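Local coordinates for putative transcriptional regulator (Bacillus cytotoxicus NVH 391-98, PDB 3K4H), which probably regulates transcription as a LacI-type DNA-binding protein, its periplasmic-binding-protein-like fold holding a glucose-containing glycan between two lobes, at residues A[29-32]-A[33-37]; A[103-107]-A[108-112]; A[120-123]-A[124-128]; A[184-187]-A[188-191]. All coordinates share one frame; numbering follows the deposited sequence.

Contact 1 of 4, residues A[29-32]-A[33-37]; sequences PEVI and RGISS
Glu-30 and Arg-33 join in a salt bridge one helical turn apart, carboxylate OE2 lying 2.6 Å from guanidinium NH1. The two side chains run alongside each other off the same flank of the helix. Glu-30 has CG anti to the backbone N (chi1 -171°) and bends at chi2, which brings its carboxylate to the guanidinium edge; the two planes are turned 45° apart, and NH1 is the nitrogen that meets the carboxylate. Beneath it run backbone bonds of helix 27-41: Arg-33 N to Pro-29 O, 2.9 Å, and Ser-36 N to Ile-32 O, 2.8 Å. Val-31 O takes Ile-35 N and, weakly, Gly-34 N. On the inner side, Val-31 CG1 meets Ile-35 CD1 at 3.7 Å. Val-31 and Ile-35 rest on Leu-76; Ile-32 and Ile-35 reach Leu-13 of strand 10-14. This is the helix of a beta-alpha-beta crossover, linking strands 10-14 and 45-48. Glu-30 and Arg-33 both touch Tyr-248 of helix 247-264. The chemistry is amphipathic: a salt bridge through one guanidinium nitrogen lies where the helix meets Tyr-248, and branched aliphatic chains face the sheet on another side.

Contact 2 of 4, residues A[103-107]-A[108-112]; sequences DRKDE and ITYVD. With GLC (alpha-D-glucopyranose), chain C.
Arg-104 O takes two backbone donors, Glu-107 N at 2.7 Å and Ile-108 N at 3.1 Å, drawing the chain into a single tight turn. Arg-104 itself sits in the left-handed helical region, residues 105-107 have helical angles, and from Ile-108 the backbone is extended. Ile-108 folds back over the turn it closes: CG1 lies beside its own backbone N (chi1 -57°), directing CD1 to within 3.6 Å of Asp-103 O and 3.9 Å of Arg-104 CB. Phe-95 and Pro-101 also touch this isoleucine, which is buried. The turn thus delivers the chain into strand 110-112, which lies between strands 95-98 and 271-273 in the parallel sheet of one lobe of the periplasmic-binding-protein-like fold. Lys-105, its chain bent at three successive bonds, passes Tyr-110 at a slant; its CG comes 3.8 Å from Tyr-110 CE2 and 3.9 Å from Tyr-110 OH, an approach made by the aliphatic stem rather than the ammonium group. Tyr-110 also touches Pro-101 and Leu-97. Farther along the strand, Asp-112 OD1 accepts a hydrogen bond from O4 of the bound glucose at 3.0 Å, and the same oxygen lies 3.3 Å from C6 of the sugar. Asn-113, Asn-115 and the backbone oxygens of Leu-76 and Ile-98 also hydrogen-bond this glucose.

Contact 3 of 4, residues A[120-123]-A[124-128]; sequences REVA and EYLIS
Glu-124 starts its run along helix 115-128 with CB 3.5 Å from Arg-120 O, the carbonyl that also receives its backbone N at 2.8 Å. CG stands anti to Glu-124's own carbonyl carbon (chi1 -81°), which turns the chain back toward the preceding turn and sets CG 3.4 Å from the same Arg-120 O. Beyond CG the chain is extended, and CD passes that oxygen at 3.7 Å. At the tip, OE2 meets the edge of the Arg-120 guanidinium in its plane, 3.4 Å from NH1, and also passes Arg-120 CD, while OE1 has Arg-120 O as its nearest neighbour in the preceding turn. The bond from NH1 is a weak one within a salt bridge, and the carboxylate plane stands 76° from the guanidinium plane. The stronger partner of this arginine is Asp-155 of the second subunit, which forms a salt bridge with NH2. Elsewhere the helix has regular bonds from Tyr-125 N to Glu-121 O and from Leu-126 N to Val-122 O, and Ser-128 OG donates to Tyr-125 O at 2.7 Å. Val-122 CG1 and Leu-126 CD1 are loosely paired at 4.5 Å, both side chains pressing on Val-225 of the second lobe's sheet, while Ala-123 and Ile-127 face helix 144-159. Tyr-125 makes a cation-pi contact with Lys-280. With its guanidinium placed between Glu-124 of its own helix and Asp-155 of the other subunit, Arg-120 probably has its positive charge offset mainly across the dimer interface, the intrahelical glutamate adding a weaker share.

Contact 4 of 4, residues A[184-187]-A[188-191]; sequences EELM and GLQQ
Leu-189 N reaches back to Leu-186 O at 3.2 Å and Gly-188 N, weakly, to Glu-185 O at 3.3 Å, both three-residue steps where helix 176-187 gives way to loop. The first bond is straight at the hydrogen, 169°, but its donor sits 58° out of the carbonyl plane, clear of a lone pair. Leu-189 then turns to an extended backbone and its side chain returns over the last carbonyls. A first torsion of -60° swings CG to the side of the backbone N, 3.5 Å from Leu-186 O and 3.6 Å from Glu-185 O. Its tip faces Leu-186 only loosely, CD1 to CD2 of Leu-186 being 4.5 Å, and Tyr-168 is touched as well. Leu-186 is buried, packed on Leu-170 of strand 169-171, on Ala-135 and Ile-137 of strand 134-138, and on Pro-193. Met-187, present as selenomethionine, sends its bent chain to Phe-216 and Val-222. Here, then, is the link between a helix and strand 195-198 of the second lobe's sheet, at the protein surface and far from the sugar. The chemistry is divided: polar backbone bonds, one of them weak, close the turn, while Leu-189 lays carbon over the carbonyls of Glu-185 and Leu-186, and Leu-186 is buried against the sheet.

How the contacts relate
The four contacts follow one another along the chain without touching. Contacts 1 and 2 belong to one lobe, their nearest atoms about 8 Å apart, and both approach the glycan: Asp-112 of contact 2 bonds a glucose directly, and the Val-31 side chain of contact 1 is about 6 Å from one. Strand 110-112 leads on to helix 115-128, joining contact 2 to contact 3 across about 12 Å between nearest atoms; the Val-122 side chain is about 11 Å from a glucose. In contact 3, Arg-120 reaches the second subunit. Contact 4 shares the second lobe with it, centres 22 Å apart, and its centre is 39 Å from those of contacts 1 and 2.

Contact 1 of 4, residues A[29-32]-A[33-37]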
loop_
_atom_site.group_PDB
_atom_site.type_symbol
_atom_site.label_atom_id
_atom_site.label_comp_id
_atom_site.label_asym_id
_atom_site.label_seq_id
_atom_site.Cartn_x
_atom_site.Cartn_y
_atom_site.Cartn_z
ATOM N N PRO A 29 -3.589 -6.337 -22.919
ATOM C CA PRO A 29 -3.067 -5.404 -23.931
ATOM C C PRO A 29 -2.824 -4.032 -23.318
ATOM O O PRO A 29 -1.945 -3.296 -23.786
ATOM C CB PRO A 29 -4.190 -5.332 -24.954
ATOM C CG PRO A 29 -4.870 -6.658 -24.809
ATOM C CD PRO A 29 -4.839 -6.987 -23.359
ATOM N N GLU A 30 -3.585 -3.683 -22.279
ATOM C CA GLU A 30 -3.399 -2.395 -21.651
ATOM C C GLU A 30 -2.126 -2.374 -20.785
ATOM O O GLU A 30 -1.401 -1.374 -20.789
ATOM C CB GLU A 30 -4.631 -2.032 -20.839
ATOM C CG GLU A 30 -4.657 -0.641 -20.307
ATOM C CD GLU A 30 -4.806 0.413 -21.388
ATOM O OE1 GLU A 30 -4.823 0.084 -22.608
ATOM O OE2 GLU A 30 -4.901 1.595 -20.997
ATOM N N VAL A 31 -1.828 -3.480 -20.081
ATOM C CA VAL A 31 -0.636 -3.490 -19.234
ATOM C C VAL A 31 0.574 -3.460 -20.121
ATOM O O VAL A 31 1.523 -2.722 -19.844
ATOM C CB VAL A 31 -0.607 -4.645 -18.201
ATOM C CG1 VAL A 31 0.473 -5.612 -18.484
ATOM C CG2 VAL A 31 -0.394 -4.085 -16.807
ATOM N N ILE A 32 0.503 -4.213 -21.223
ATOM C CA ILE A 32 1.588 -4.273 -22.168
ATOM C C ILE A 32 1.758 -2.927 -22.820
ATOM O O ILE A 32 2.870 -2.502 -23.075
ATOM C CB ILE A 32 1.373 -5.353 -23.219
ATOM C CG1 ILE A 32 1.508 -6.728 -22.550
ATOM C CG2 ILE A 32 2.410 -5.212 -24.316
ATOM C CD1 ILE A 32 1.082 -7.908 -23.386
ATOM N N ARG A 33 0.655 -2.233 -23.055
ATOM C CA ARG A 33 0.708 -0.927 -23.669
ATOM C C ARG A 33 1.457 0.065 -22.769
ATOM O O ARG A 33 2.113 0.981 -23.250
ATOM C CB ARG A 33 -0.708 -0.467 -23.931
ATOM C CG ARG A 33 -0.854 0.764 -24.790
ATOM C CD ARG A 33 -2.266 1.334 -24.605
ATOM N NE ARG A 33 -2.160 2.782 -24.542
ATOM C CZ ARG A 33 -2.821 3.557 -23.688
ATOM N NH1 ARG A 33 -3.670 3.036 -22.801
ATOM N NH2 ARG A 33 -2.617 4.861 -23.730
ATOM N N GLY A 34 1.363 -0.117 -21.458
ATOM C CA GLY A 34 2.089 0.747 -20.522
ATOM C C GLY A 34 3.546 0.314 -20.501
ATOM O O GLY A 34 4.475 1.145 -20.439
ATOM N N ILE A 35 3.745 -1.000 -20.565
ATOM C CA ILE A 35 5.076 -1.566 -20.481
ATOM C C ILE A 35 5.895 -1.006 -21.648
ATOM O O ILE A 35 6.994 -0.457 -21.454
ATOM C CB ILE A 35 5.025 -3.113 -20.462
ATOM C CG1 ILE A 35 4.698 -3.595 -19.046
ATOM C CG2 ILE A 35 6.348 -3.684 -20.869
ATOM C CD1 ILE A 35 4.088 -4.974 -18.960
ATOM N N SER A 36 5.314 -1.113 -22.840
ATOM C CA SER A 36 5.922 -0.694 -24.084
ATOM C C SER A 36 6.205 0.823 -24.119
ATOM O O SER A 36 7.264 1.278 -24.605
ATOM C CB SER A 36 4.981 -1.066 -25.220
ATOM O OG SER A 36 5.469 -0.562 -26.439
ATOM N N SER A 37 5.249 1.606 -23.616
ATOM C CA SER A 37 5.397 3.050 -23.630
ATOM C C SER A 37 6.695 3.454 -22.915
ATOM O O SER A 37 7.409 4.326 -23.387
ATOM C CB SER A 37 4.157 3.717 -23.039
ATOM O OG SER A 37 4.339 5.111 -22.885
#

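Contact 2 of 4, residues A[103-107]-A[108-112]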
loop_
_atom_site.group_PDB
_atom_site.type_symbol
_atom_site.label_atom_id
_atom_site.label_comp_id
_atom_site.label_asym_id
_atom_site.label_seq_id
_atom_site.Cartn_x
_atom_site.Cartn_y
_atom_site.Cartn_z
ATOM N N ASP A 103 5.054 -14.120 -0.233
ATOM C CA ASP A 103 6.016 -13.867 0.838
ATOM C C ASP A 103 7.211 -13.077 0.276
ATOM O O ASP A 103 7.251 -12.781 -0.930
ATOM C CB ASP A 103 6.492 -15.208 1.422
ATOM C CG ASP A 103 7.032 -16.170 0.344
ATOM O OD1 ASP A 103 7.271 -15.743 -0.814
ATOM O OD2 ASP A 103 7.222 -17.361 0.663
ATOM N N ARG A 104 8.171 -12.748 1.149
ATOM C CA ARG A 104 9.425 -12.085 0.757
ATOM C C ARG A 104 9.203 -10.697 0.167
ATOM O O ARG A 104 9.968 -10.263 -0.709
ATOM C CB ARG A 104 10.207 -12.910 -0.269
ATOM C CG ARG A 104 10.641 -14.287 0.128
ATOM C CD ARG A 104 11.005 -15.000 -1.157
ATOM N NE ARG A 104 12.033 -16.027 -0.993
ATOM C CZ ARG A 104 12.399 -16.881 -1.953
ATOM N NH1 ARG A 104 11.813 -16.838 -3.156
ATOM N NH2 ARG A 104 13.344 -17.787 -1.705
ATOM N N LYS A 105 8.159 -10.006 0.627
ATOM C CA LYS A 105 7.912 -8.617 0.219
ATOM C C LYS A 105 9.207 -7.804 0.232
ATOM O O LYS A 105 9.450 -7.005 -0.667
ATOM C CB LYS A 105 6.866 -7.941 1.122
ATOM C CG LYS A 105 5.457 -7.824 0.535
ATOM C CD LYS A 105 4.626 -9.099 0.705
ATOM C CE LYS A 105 4.401 -9.478 2.173
ATOM N NZ LYS A 105 3.981 -8.338 3.056
ATOM N N ASP A 106 10.027 -8.028 1.258
ATOM C CA ASP A 106 11.339 -7.396 1.390
ATOM C C ASP A 106 12.300 -7.693 0.236
ATOM O O ASP A 106 13.066 -6.812 -0.148
ATOM C CB ASP A 106 11.994 -7.704 2.754
ATOM C CG ASP A 106 11.948 -9.196 3.138
ATOM O OD1 ASP A 106 12.623 -9.577 4.124
ATOM O OD2 ASP A 106 11.240 -9.994 2.483
ATOM N N GLU A 107 12.250 -8.900 -0.329
ATOM C CA GLU A 107 13.211 -9.316 -1.370
ATOM C C GLU A 107 12.799 -9.006 -2.820
ATOM O O GLU A 107 13.658 -8.787 -3.681
ATOM C CB GLU A 107 13.541 -10.811 -1.233
ATOM C CG GLU A 107 14.613 -11.131 -0.201
ATOM C CD GLU A 107 14.497 -12.548 0.358
ATOM O OE1 GLU A 107 15.322 -13.405 -0.040
ATOM O OE2 GLU A 107 13.588 -12.806 1.190
ATOM N N ILE A 108 11.492 -9.003 -3.084
ATOM C CA ILE A 108 10.962 -8.859 -4.440
ATOM C C ILE A 108 10.463 -7.443 -4.712
ATOM O O ILE A 108 9.759 -6.867 -3.869
ATOM C CB ILE A 108 9.803 -9.840 -4.653
ATOM C CG1 ILE A 108 10.271 -11.271 -4.394
ATOM C CG2 ILE A 108 9.193 -9.704 -6.063
ATOM C CD1 ILE A 108 9.145 -12.218 -3.950
ATOM N N THR A 109 10.696 -6.925 -5.900
ATOM C CA THR A 109 10.158 -5.626 -6.263
ATOM C C THR A 109 8.893 -5.769 -7.059
ATOM O O THR A 109 8.868 -6.437 -8.029
ATOM C CB THR A 109 11.092 -4.902 -7.136
ATOM O OG1 THR A 109 12.388 -5.017 -6.587
ATOM C CG2 THR A 109 10.734 -3.498 -7.168
ATOM N N TYR A 110 7.833 -5.137 -6.627
ATOM C CA TYR A 110 6.577 -5.325 -7.256
ATOM C C TYR A 110 5.754 -4.082 -7.386
ATOM O O TYR A 110 5.979 -3.162 -6.701
ATOM C CB TYR A 110 5.841 -6.432 -6.554
ATOM C CG TYR A 110 5.288 -6.078 -5.240
ATOM C CD1 TYR A 110 4.100 -5.448 -5.144
ATOM C CD2 TYR A 110 5.927 -6.417 -4.092
ATOM C CE1 TYR A 110 3.584 -5.142 -3.971
ATOM C CE2 TYR A 110 5.415 -6.105 -2.904
ATOM C CZ TYR A 110 4.240 -5.464 -2.846
ATOM O OH TYR A 110 3.698 -5.142 -1.645
ATOM N N VAL A 111 4.829 -4.074 -8.327
ATOM C CA VAL A 111 3.905 -2.989 -8.573
ATOM C C VAL A 111 2.497 -3.482 -8.356
ATOM O O VAL A 111 2.192 -4.551 -8.726
ATOM C CB VAL A 111 4.020 -2.517 -9.959
ATOM C CG1 VAL A 111 3.220 -1.361 -10.134
ATOM C CG2 VAL A 111 5.369 -2.180 -10.232
ATOM N N ASP A 112 1.668 -2.746 -7.657
ATOM C CA ASP A 112 0.356 -3.242 -7.340
ATOM C C ASP A 112 -0.576 -2.138 -7.037
ATOM O O ASP A 112 -0.172 -1.056 -6.959
ATOM C CB ASP A 112 0.449 -4.169 -6.167
ATOM C CG ASP A 112 -0.723 -5.039 -6.024
ATOM O OD1 ASP A 112 -1.468 -5.183 -6.962
ATOM O OD2 ASP A 112 -0.899 -5.595 -4.963
HETATM C C1 GLC C . -3.030 -7.884 -12.399
HETATM C C2 GLC C . -1.902 -8.732 -11.850
HETATM C C3 GLC C . -2.129 -8.843 -10.352
HETATM C C4 GLC C . -2.153 -7.448 -9.702
HETATM C C5 GLC C . -3.148 -6.551 -10.401
HETATM C C6 GLC C . -3.015 -5.153 -9.849
HETATM O O2 GLC C . -1.962 -10.006 -12.450
HETATM O O3 GLC C . -1.151 -9.728 -9.853
HETATM O O4 GLC C . -2.666 -7.490 -8.408
HETATM O O5 GLC C . -2.975 -6.588 -11.814
HETATM O O6 GLC C . -4.179 -4.922 -9.101
#

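Contact 3 of 4, residues A[120-123]-A[124-128]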
loop_
_atom_site.group_PDB
_atom_site.type_symbol
_atom_site.label_atom_id
_atom_site.label_comp_id
_atom_site.label_asym_id
_atom_site.label_seq_id
_atom_site.Cartn_x
_atom_site.Cartn_y
_atom_site.Cartn_z
ATOM N N ARG A 120 -12.212 -3.267 0.334
ATOM C CA ARG A 120 -12.813 -2.718 1.530
ATOM C C ARG A 120 -13.725 -1.570 1.159
ATOM O O ARG A 120 -14.831 -1.485 1.656
ATOM C CB ARG A 120 -11.726 -2.205 2.492
ATOM C CG ARG A 120 -11.298 -3.179 3.545
ATOM C CD ARG A 120 -11.938 -2.835 4.868
ATOM N NE ARG A 120 -10.984 -2.930 5.980
ATOM C CZ ARG A 120 -11.012 -2.162 7.067
ATOM N NH1 ARG A 120 -11.941 -1.229 7.223
ATOM N NH2 ARG A 120 -10.105 -2.329 8.004
ATOM N N GLU A 121 -13.254 -0.677 0.288
ATOM C CA GLU A 121 -13.990 0.537 -0.024
ATOM C C GLU A 121 -15.262 0.218 -0.809
ATOM O O GLU A 121 -16.339 0.765 -0.512
ATOM C CB GLU A 121 -13.123 1.512 -0.793
ATOM C CG GLU A 121 -12.141 2.307 0.045
ATOM C CD GLU A 121 -11.101 3.018 -0.813
ATOM O OE1 GLU A 121 -10.972 2.694 -2.015
ATOM O OE2 GLU A 121 -10.395 3.898 -0.291
ATOM N N VAL A 122 -15.140 -0.675 -1.790
ATOM C CA VAL A 122 -16.297 -1.167 -2.518
ATOM C C VAL A 122 -17.337 -1.766 -1.552
ATOM O O VAL A 122 -18.540 -1.538 -1.707
ATOM C CB VAL A 122 -15.884 -2.194 -3.603
ATOM C CG1 VAL A 122 -17.084 -2.901 -4.184
ATOM C CG2 VAL A 122 -15.143 -1.501 -4.726
ATOM N N ALA A 123 -16.874 -2.527 -0.558
ATOM C CA ALA A 123 -17.789 -3.201 0.341
ATOM C C ALA A 123 -18.420 -2.180 1.274
ATOM O O ALA A 123 -19.613 -2.278 1.592
ATOM C CB ALA A 123 -17.092 -4.305 1.110
ATOM N N GLU A 124 -17.629 -1.186 1.688
ATOM C CA GLU A 124 -18.165 -0.075 2.494
ATOM C C GLU A 124 -19.245 0.668 1.706
ATOM O O GLU A 124 -20.319 0.971 2.244
ATOM C CB GLU A 124 -17.060 0.857 2.970
ATOM C CG GLU A 124 -16.349 0.304 4.184
ATOM C CD GLU A 124 -14.962 0.903 4.448
ATOM O OE1 GLU A 124 -14.632 2.005 3.921
ATOM O OE2 GLU A 124 -14.200 0.249 5.208
ATOM N N TYR A 125 -18.972 0.881 0.412
ATOM C CA TYR A 125 -19.916 1.520 -0.501
ATOM C C TYR A 125 -21.272 0.807 -0.560
ATOM O O TYR A 125 -22.316 1.446 -0.340
ATOM C CB TYR A 125 -19.298 1.705 -1.888
ATOM C CG TYR A 125 -20.270 2.155 -2.947
ATOM C CD1 TYR A 125 -21.103 3.266 -2.753
ATOM C CD2 TYR A 125 -20.363 1.469 -4.158
ATOM C CE1 TYR A 125 -22.009 3.663 -3.741
ATOM C CE2 TYR A 125 -21.257 1.861 -5.133
ATOM C CZ TYR A 125 -22.066 2.948 -4.922
ATOM O OH TYR A 125 -22.925 3.304 -5.915
ATOM N N LEU A 126 -21.255 -0.504 -0.810
ATOM C CA LEU A 126 -22.472 -1.306 -0.819
ATOM C C LEU A 126 -23.154 -1.380 0.556
ATOM O O LEU A 126 -24.396 -1.387 0.661
ATOM C CB LEU A 126 -22.182 -2.712 -1.336
ATOM C CG LEU A 126 -21.645 -2.895 -2.766
ATOM C CD1 LEU A 126 -21.183 -4.291 -2.972
ATOM C CD2 LEU A 126 -22.686 -2.565 -3.781
ATOM N N ILE A 127 -22.353 -1.444 1.614
ATOM C CA ILE A 127 -22.910 -1.581 2.959
ATOM C C ILE A 127 -23.597 -0.275 3.327
ATOM O O ILE A 127 -24.660 -0.276 3.921
ATOM C CB ILE A 127 -21.827 -1.991 4.006
ATOM C CG1 ILE A 127 -21.376 -3.439 3.787
ATOM C CG2 ILE A 127 -22.339 -1.805 5.451
ATOM C CD1 ILE A 127 -20.083 -3.774 4.518
ATOM N N SER A 128 -23.002 0.842 2.935
ATOM C CA SER A 128 -23.630 2.137 3.172
ATOM C C SER A 128 -24.926 2.233 2.368
ATOM O O SER A 128 -25.783 3.024 2.712
ATOM C CB SER A 128 -22.695 3.297 2.819
ATOM O OG SER A 128 -22.658 3.530 1.408
#

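Contact 4 of 4, residues A[184-187]-A[188-191]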
loop_
_atom_site.group_PDB
_atom_site.type_symbol
_atom_site.label_atom_id
_atom_site.label_comp_id
_atom_site.label_asym_id
_atom_site.label_seq_id
_atom_site.Cartn_x
_atom_site.Cartn_y
_atom_site.Cartn_z
ATOM N N GLU A 184 -25.942 -18.475 -11.978
ATOM C CA GLU A 184 -26.718 -19.703 -11.793
ATOM C C GLU A 184 -26.628 -20.169 -10.338
ATOM O O GLU A 184 -27.635 -20.398 -9.694
ATOM C CB GLU A 184 -26.235 -20.803 -12.736
ATOM C CG GLU A 184 -27.186 -21.957 -12.830
ATOM C CD GLU A 184 -28.315 -21.667 -13.774
ATOM O OE1 GLU A 184 -28.131 -20.808 -14.664
ATOM O OE2 GLU A 184 -29.393 -22.291 -13.640
ATOM N N GLU A 185 -25.403 -20.288 -9.833
ATOM C CA GLU A 185 -25.157 -20.691 -8.469
ATOM C C GLU A 185 -25.800 -19.752 -7.454
ATOM O O GLU A 185 -26.530 -20.181 -6.568
ATOM C CB GLU A 185 -23.660 -20.733 -8.233
ATOM C CG GLU A 185 -23.045 -22.096 -8.315
ATOM C CD GLU A 185 -22.008 -22.304 -7.227
ATOM O OE1 GLU A 185 -21.478 -21.304 -6.698
ATOM O OE2 GLU A 185 -21.722 -23.474 -6.897
ATOM N N LEU A 186 -25.514 -18.466 -7.587
ATOM C CA LEU A 186 -25.955 -17.484 -6.613
ATOM C C LEU A 186 -27.463 -17.289 -6.615
ATOM O O LEU A 186 -28.127 -17.420 -5.580
ATOM C CB LEU A 186 -25.245 -16.163 -6.844
ATOM C CG LEU A 186 -23.798 -16.088 -6.368
ATOM C CD1 LEU A 186 -23.206 -14.814 -6.890
ATOM C CD2 LEU A 186 -23.732 -16.158 -4.850
HETATM N N MSE A 187 -28.003 -16.999 -7.787
HETATM C CA MSE A 187 -29.437 -16.814 -7.935
HETATM C C MSE A 187 -30.227 -18.111 -7.694
HETATM O O MSE A 187 -31.442 -18.078 -7.529
HETATM C CB MSE A 187 -29.739 -16.185 -9.291
HETATM C CG MSE A 187 -29.955 -14.685 -9.235
HETATM SE SE MSE A 187 -29.040 -13.660 -7.819
HETATM C CE MSE A 187 -30.630 -12.638 -7.279
ATOM N N GLY A 188 -29.516 -19.232 -7.617
ATOM C CA GLY A 188 -30.123 -20.534 -7.372
ATOM C C GLY A 188 -30.228 -20.958 -5.915
ATOM O O GLY A 188 -30.778 -22.007 -5.623
ATOM N N LEU A 189 -29.701 -20.150 -5.004
ATOM C CA LEU A 189 -29.757 -20.435 -3.565
ATOM C C LEU A 189 -31.132 -20.118 -3.008
ATOM O O LEU A 189 -31.936 -19.461 -3.671
ATOM C CB LEU A 189 -28.729 -19.581 -2.809
ATOM C CG LEU A 189 -27.226 -19.678 -3.107
ATOM C CD1 LEU A 189 -26.489 -18.599 -2.307
ATOM C CD2 LEU A 189 -26.685 -21.058 -2.799
ATOM N N GLN A 190 -31.398 -20.581 -1.789
ATOM C CA GLN A 190 -32.628 -20.246 -1.075
ATOM C C GLN A 190 -32.634 -18.800 -0.612
ATOM O O GLN A 190 -33.675 -18.173 -0.600
ATOM C CB GLN A 190 -32.822 -21.137 0.141
ATOM C CG GLN A 190 -33.006 -22.596 -0.169
ATOM C CD GLN A 190 -33.594 -23.344 1.008
ATOM O OE1 GLN A 190 -34.336 -22.776 1.802
ATOM N NE2 GLN A 190 -33.263 -24.624 1.127
ATOM N N GLN A 191 -31.476 -18.275 -0.220
ATOM C CA GLN A 191 -31.374 -16.867 0.169
ATOM C C GLN A 191 -30.259 -16.105 -0.578
ATOM O O GLN A 191 -29.199 -15.852 -0.031
ATOM C CB GLN A 191 -31.349 -16.729 1.710
ATOM C CG GLN A 191 -32.725 -17.096 2.309
ATOM C CD GLN A 191 -32.753 -17.266 3.821
ATOM O OE1 GLN A 191 -32.756 -16.280 4.569
ATOM N NE2 GLN A 191 -32.830 -18.521 4.282
#